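Local coordinates for protein F2 like fibronectin-binding protein (Streptococcus pneumoniae, PDB 5A0N), which probably acts as a surface adhesin, its N-terminal domain carrying an internal thioester thought to mediate covalent host binding, at residues T108-Y116 with F139-Y150. Numbering follows the deposited sequence.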
loop_
_atom_site.group_PDB
_atom_site.type_symbol
_atom_site.label_atom_id
_atom_site.label_comp_id
_atom_site.label_asym_id
_atom_site.label_seq_id
_atom_site.Cartn_x
_atom_site.Cartn_y
_atom_site.Cartn_z
ATOM N N THR A 108 1.789 -2.180 -12.723
ATOM C CA THR A 108 0.819 -2.758 -11.801
ATOM C C THR A 108 0.692 -1.969 -10.497
ATOM O O THR A 108 -0.419 -1.750 -10.051
ATOM C CB THR A 108 1.057 -4.261 -11.522
ATOM O OG1 THR A 108 2.316 -4.445 -10.876
ATOM C CG2 THR A 108 0.992 -5.061 -12.818
ATOM N N PHE A 109 1.812 -1.528 -9.930
ATOM C CA PHE A 109 1.734 -0.750 -8.701
ATOM C C PHE A 109 1.016 0.566 -8.941
ATOM O O PHE A 109 0.144 0.977 -8.177
ATOM C CB PHE A 109 3.122 -0.463 -8.093
ATOM C CG PHE A 109 3.050 0.638 -7.089
ATOM C CD1 PHE A 109 2.491 0.386 -5.839
ATOM C CD2 PHE A 109 3.398 1.920 -7.407
ATOM C CE1 PHE A 109 2.250 1.418 -4.953
ATOM C CE2 PHE A 109 3.196 2.938 -6.509
ATOM C CZ PHE A 109 2.627 2.684 -5.274
ATOM N N SER A 110 1.382 1.273 -10.001
ATOM C CA SER A 110 0.797 2.581 -10.222
ATOM C C SER A 110 -0.687 2.464 -10.543
ATOM O O SER A 110 -1.486 3.312 -10.116
ATOM C CB SER A 110 1.560 3.362 -11.298
ATOM O OG SER A 110 1.481 2.742 -12.572
ATOM N N ARG A 111 -1.087 1.424 -11.274
ATOM C CA ARG A 111 -2.508 1.179 -11.535
ATOM C C ARG A 111 -3.293 0.802 -10.266
ATOM O O ARG A 111 -4.362 1.342 -10.009
ATOM C CB ARG A 111 -2.668 0.077 -12.576
ATOM C CG ARG A 111 -2.352 0.555 -13.978
ATOM C CD ARG A 111 -2.404 -0.575 -15.017
ATOM N NE ARG A 111 -2.286 -0.027 -16.367
ATOM C CZ ARG A 111 -3.262 0.632 -16.961
ATOM N NH1 ARG A 111 -4.508 0.622 -16.499
ATOM N NH2 ARG A 111 -3.013 1.265 -18.082
ATOM N N LEU A 112 -2.763 -0.129 -9.495
ATOM C CA LEU A 112 -3.495 -0.638 -8.352
ATOM C C LEU A 112 -3.641 0.455 -7.273
ATOM O O LEU A 112 -4.718 0.615 -6.696
ATOM C CB LEU A 112 -2.801 -1.884 -7.804
ATOM C CG LEU A 112 -2.995 -3.139 -8.670
ATOM C CD1 LEU A 112 -1.971 -4.192 -8.332
ATOM C CD2 LEU A 112 -4.408 -3.660 -8.541
ATOM N N SER A 113 -2.568 1.181 -6.991
ATOM C CA SER A 113 -2.657 2.282 -6.045
ATOM C C SER A 113 -3.617 3.359 -6.528
ATOM O O SER A 113 -4.393 3.907 -5.720
ATOM C CB SER A 113 -1.276 2.810 -5.689
ATOM O OG SER A 113 -0.612 3.349 -6.816
ATOM N N TYR A 114 -3.623 3.646 -7.830
ATOM C CA TYR A 114 -4.596 4.594 -8.366
ATOM C C TYR A 114 -6.025 4.075 -8.243
ATOM O O TYR A 114 -6.954 4.860 -8.031
ATOM C CB TYR A 114 -4.250 4.903 -9.822
ATOM C CG TYR A 114 -5.195 5.826 -10.549
ATOM C CD1 TYR A 114 -5.254 7.174 -10.262
ATOM C CD2 TYR A 114 -6.024 5.342 -11.542
ATOM C CE1 TYR A 114 -6.110 8.018 -10.973
ATOM C CE2 TYR A 114 -6.863 6.159 -12.233
ATOM C CZ TYR A 114 -6.892 7.498 -11.980
ATOM O OH TYR A 114 -7.757 8.267 -12.722
ATOM N N MET A 115 -6.217 2.777 -8.355
ATOM C CA MET A 115 -7.550 2.258 -8.183
ATOM C C MET A 115 -8.060 2.462 -6.741
ATOM O O MET A 115 -9.240 2.703 -6.551
ATOM C CB MET A 115 -7.600 0.802 -8.627
ATOM C CG MET A 115 -7.344 0.625 -10.117
ATOM S SD MET A 115 -6.903 -1.060 -10.620
ATOM C CE MET A 115 -8.528 -1.823 -10.778
ATOM N N TYR A 116 -7.169 2.455 -5.745
ATOM C CA TYR A 116 -7.549 2.800 -4.402
ATOM C C TYR A 116 -7.828 4.302 -4.281
ATOM O O TYR A 116 -8.824 4.713 -3.657
ATOM C CB TYR A 116 -6.464 2.373 -3.377
ATOM C CG TYR A 116 -6.933 2.586 -1.966
ATOM C CD1 TYR A 116 -7.825 1.725 -1.403
ATOM C CD2 TYR A 116 -6.550 3.701 -1.265
ATOM C CE1 TYR A 116 -8.369 1.952 -0.145
ATOM C CE2 TYR A 116 -7.089 3.970 -0.017
ATOM C CZ TYR A 116 -7.988 3.081 0.546
ATOM O OH TYR A 116 -8.508 3.383 1.817
ATOM N N PHE A 139 -11.113 -2.578 1.071
ATOM C CA PHE A 139 -10.602 -2.429 -0.304
ATOM C C PHE A 139 -9.089 -2.221 -0.293
ATOM O O PHE A 139 -8.393 -2.698 -1.179
ATOM C CB PHE A 139 -11.306 -1.288 -1.038
ATOM C CG PHE A 139 -11.033 -1.221 -2.527
ATOM C CD1 PHE A 139 -11.134 -2.347 -3.342
ATOM C CD2 PHE A 139 -10.735 -0.005 -3.136
ATOM C CE1 PHE A 139 -10.941 -2.253 -4.709
ATOM C CE2 PHE A 139 -10.547 0.069 -4.507
ATOM C CZ PHE A 139 -10.656 -1.048 -5.275
ATOM N N HIS A 140 -8.572 -1.476 0.702
ATOM C CA HIS A 140 -7.115 -1.352 0.826
ATOM C C HIS A 140 -6.493 -2.749 0.872
ATOM O O HIS A 140 -5.506 -3.027 0.191
ATOM C CB HIS A 140 -6.740 -0.558 2.085
ATOM C CG HIS A 140 -5.271 -0.333 2.206
ATOM N ND1 HIS A 140 -4.403 -1.288 2.676
ATOM C CD2 HIS A 140 -4.518 0.754 1.897
ATOM C CE1 HIS A 140 -3.177 -0.802 2.646
ATOM N NE2 HIS A 140 -3.215 0.428 2.173
ATOM N N GLN A 141 -7.074 -3.633 1.684
ATOM C CA GLN A 141 -6.473 -4.934 1.898
ATOM C C GLN A 141 -6.439 -5.752 0.594
ATOM O O GLN A 141 -5.434 -6.398 0.317
ATOM C CB GLN A 141 -7.218 -5.682 2.994
ATOM C CG GLN A 141 -6.581 -7.002 3.357
ATOM C CD GLN A 141 -7.265 -7.703 4.495
ATOM O OE1 GLN A 141 -8.489 -7.688 4.588
ATOM N NE2 GLN A 141 -6.467 -8.247 5.423
ATOM N N VAL A 142 -7.523 -5.772 -0.195
ATOM C CA VAL A 142 -7.456 -6.550 -1.455
ATOM C C VAL A 142 -6.522 -5.926 -2.471
ATOM O O VAL A 142 -5.806 -6.646 -3.172
ATOM C CB VAL A 142 -8.822 -6.871 -2.094
ATOM C CG1 VAL A 142 -9.545 -7.889 -1.240
ATOM C CG2 VAL A 142 -9.662 -5.618 -2.344
ATOM N N ILE A 143 -6.491 -4.606 -2.552
ATOM C CA ILE A 143 -5.505 -3.944 -3.405
ATOM C C ILE A 143 -4.086 -4.336 -2.966
ATOM O O ILE A 143 -3.222 -4.634 -3.808
ATOM C CB ILE A 143 -5.700 -2.415 -3.408
ATOM C CG1 ILE A 143 -6.998 -2.041 -4.124
ATOM C CG2 ILE A 143 -4.488 -1.725 -4.001
ATOM C CD1 ILE A 143 -6.952 -2.128 -5.648
ATOM N N GLN A 144 -3.834 -4.362 -1.661
ATOM C CA GLN A 144 -2.521 -4.719 -1.160
ATOM C C GLN A 144 -2.124 -6.133 -1.578
ATOM O O GLN A 144 -0.976 -6.363 -1.951
ATOM C CB GLN A 144 -2.481 -4.564 0.351
ATOM C CG GLN A 144 -1.166 -5.000 0.996
ATOM C CD GLN A 144 -0.022 -4.102 0.655
ATOM O OE1 GLN A 144 0.249 -3.122 1.367
ATOM N NE2 GLN A 144 0.711 -4.448 -0.401
ATOM N N TYR A 145 -3.015 -7.093 -1.429
ATOM C CA TYR A 145 -2.708 -8.460 -1.848
ATOM C C TYR A 145 -2.434 -8.520 -3.344
ATOM O O TYR A 145 -1.526 -9.267 -3.763
ATOM C CB TYR A 145 -3.763 -9.484 -1.409
ATOM C CG TYR A 145 -3.580 -9.859 0.041
ATOM C CD1 TYR A 145 -2.535 -10.699 0.419
ATOM C CD2 TYR A 145 -4.408 -9.346 1.040
ATOM C CE1 TYR A 145 -2.307 -11.004 1.767
ATOM C CE2 TYR A 145 -4.178 -9.649 2.381
ATOM C CZ TYR A 145 -3.126 -10.466 2.733
ATOM O OH TYR A 145 -2.851 -10.753 4.041
ATOM N N GLU A 146 -3.156 -7.752 -4.159
ATOM C CA GLU A 146 -2.880 -7.785 -5.580
ATOM C C GLU A 146 -1.568 -7.090 -5.928
ATOM O O GLU A 146 -0.868 -7.545 -6.838
ATOM C CB GLU A 146 -4.058 -7.274 -6.389
ATOM C CG GLU A 146 -4.094 -7.815 -7.831
ATOM C CD GLU A 146 -4.386 -9.299 -7.971
ATOM O OE1 GLU A 146 -4.360 -10.027 -6.950
ATOM O OE2 GLU A 146 -4.650 -9.741 -9.109
ATOM N N ILE A 147 -1.180 -6.058 -5.172
ATOM C CA ILE A 147 0.158 -5.511 -5.342
ATOM C C ILE A 147 1.204 -6.588 -5.103
ATOM O O ILE A 147 2.162 -6.715 -5.886
ATOM C CB ILE A 147 0.352 -4.253 -4.473
ATOM C CG1 ILE A 147 -0.460 -3.120 -5.097
ATOM C CG2 ILE A 147 1.821 -3.893 -4.270
ATOM C CD1 ILE A 147 -0.559 -1.858 -4.246
ATOM N N TRP A 148 1.027 -7.373 -4.041
ATOM C CA TRP A 148 1.956 -8.449 -3.696
ATOM C C TRP A 148 1.946 -9.604 -4.700
ATOM O O TRP A 148 2.942 -10.319 -4.812
ATOM C CB TRP A 148 1.655 -8.994 -2.290
ATOM C CG TRP A 148 2.048 -8.089 -1.196
ATOM C CD1 TRP A 148 3.049 -7.186 -1.192
ATOM C CD2 TRP A 148 1.455 -8.046 0.119
ATOM N NE1 TRP A 148 3.149 -6.589 0.062
ATOM C CE2 TRP A 148 2.152 -7.088 0.871
ATOM C CE3 TRP A 148 0.385 -8.709 0.715
ATOM C CZ2 TRP A 148 1.829 -6.798 2.205
ATOM C CZ3 TRP A 148 0.038 -8.385 1.992
ATOM C CH2 TRP A 148 0.758 -7.448 2.735
ATOM N N ARG A 149 0.872 -9.772 -5.457
ATOM C CA ARG A 149 0.901 -10.732 -6.571
ATOM C C ARG A 149 2.056 -10.391 -7.493
ATOM O O ARG A 149 2.759 -11.286 -7.961
ATOM C CB ARG A 149 -0.420 -10.678 -7.339
ATOM C CG ARG A 149 -0.435 -11.549 -8.588
ATOM C CD ARG A 149 -1.769 -11.502 -9.286
ATOM N NE ARG A 149 -1.763 -12.284 -10.506
ATOM C CZ ARG A 149 -2.772 -12.315 -11.364
ATOM N NH1 ARG A 149 -3.898 -11.706 -11.097
ATOM N NH2 ARG A 149 -2.674 -13.024 -12.485
ATOM N N TYR A 150 2.250 -9.101 -7.728
ATOM C CA TYR A 150 3.274 -8.620 -8.652
ATOM C C TYR A 150 4.622 -8.319 -8.035
ATOM O O TYR A 150 5.632 -8.454 -8.723
ATOM C CB TYR A 150 2.702 -7.443 -9.453
ATOM C CG TYR A 150 1.443 -7.829 -10.197
ATOM C CD1 TYR A 150 1.508 -8.724 -11.247
ATOM C CD2 TYR A 150 0.199 -7.328 -9.849
ATOM C CE1 TYR A 150 0.379 -9.102 -11.917
ATOM C CE2 TYR A 150 -0.951 -7.695 -10.509
ATOM C CZ TYR A 150 -0.872 -8.594 -11.542
ATOM O OH TYR A 150 -2.004 -9.001 -12.239
HETATM O O HOH W 1 2.558 -4.233 -7.904
#
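L112 is the knob of this antiparallel helix pair, set in a hole made by I143, E146, I147 and Y150. Its two methyls divide the work. CD1 lies 3.7 Å from I147 CG1 and also meets the edge of the Y150 ring, while CD2 touches I143 CD1. The segment axes pass 9.7 Å apart at 177°. At one end T108 CG2 makes a CH-pi contact over the Y150 ring, 3.8 Å from its centroid. R149 CG covers the opposite face, which leaves the ring sandwiched. T108 OG1 stands between backbone N and carbonyl carbon (chi1 63°), leaving CG2 over the ring, anti to the carbonyl carbon. OG1 itself lies beside Y150, 3.3 Å from Y150 CB, and is hydrogen-bonded to a water that donates to I147 O. At the far end the edge of H140 points at the face of Y116, with planes at 83°. Y36 and A54 hold the two imidazole nitrogens of H140, and R136 O receives the Y116 hydroxyl. Beside them F139 brings CE2 to M115 O, in the plane of its ring. The pair lies in the helical insertion region. Helix 170-182 packs on L112 and I143, strand 193-200 on F109, and strand 55-56 on I143 and I147.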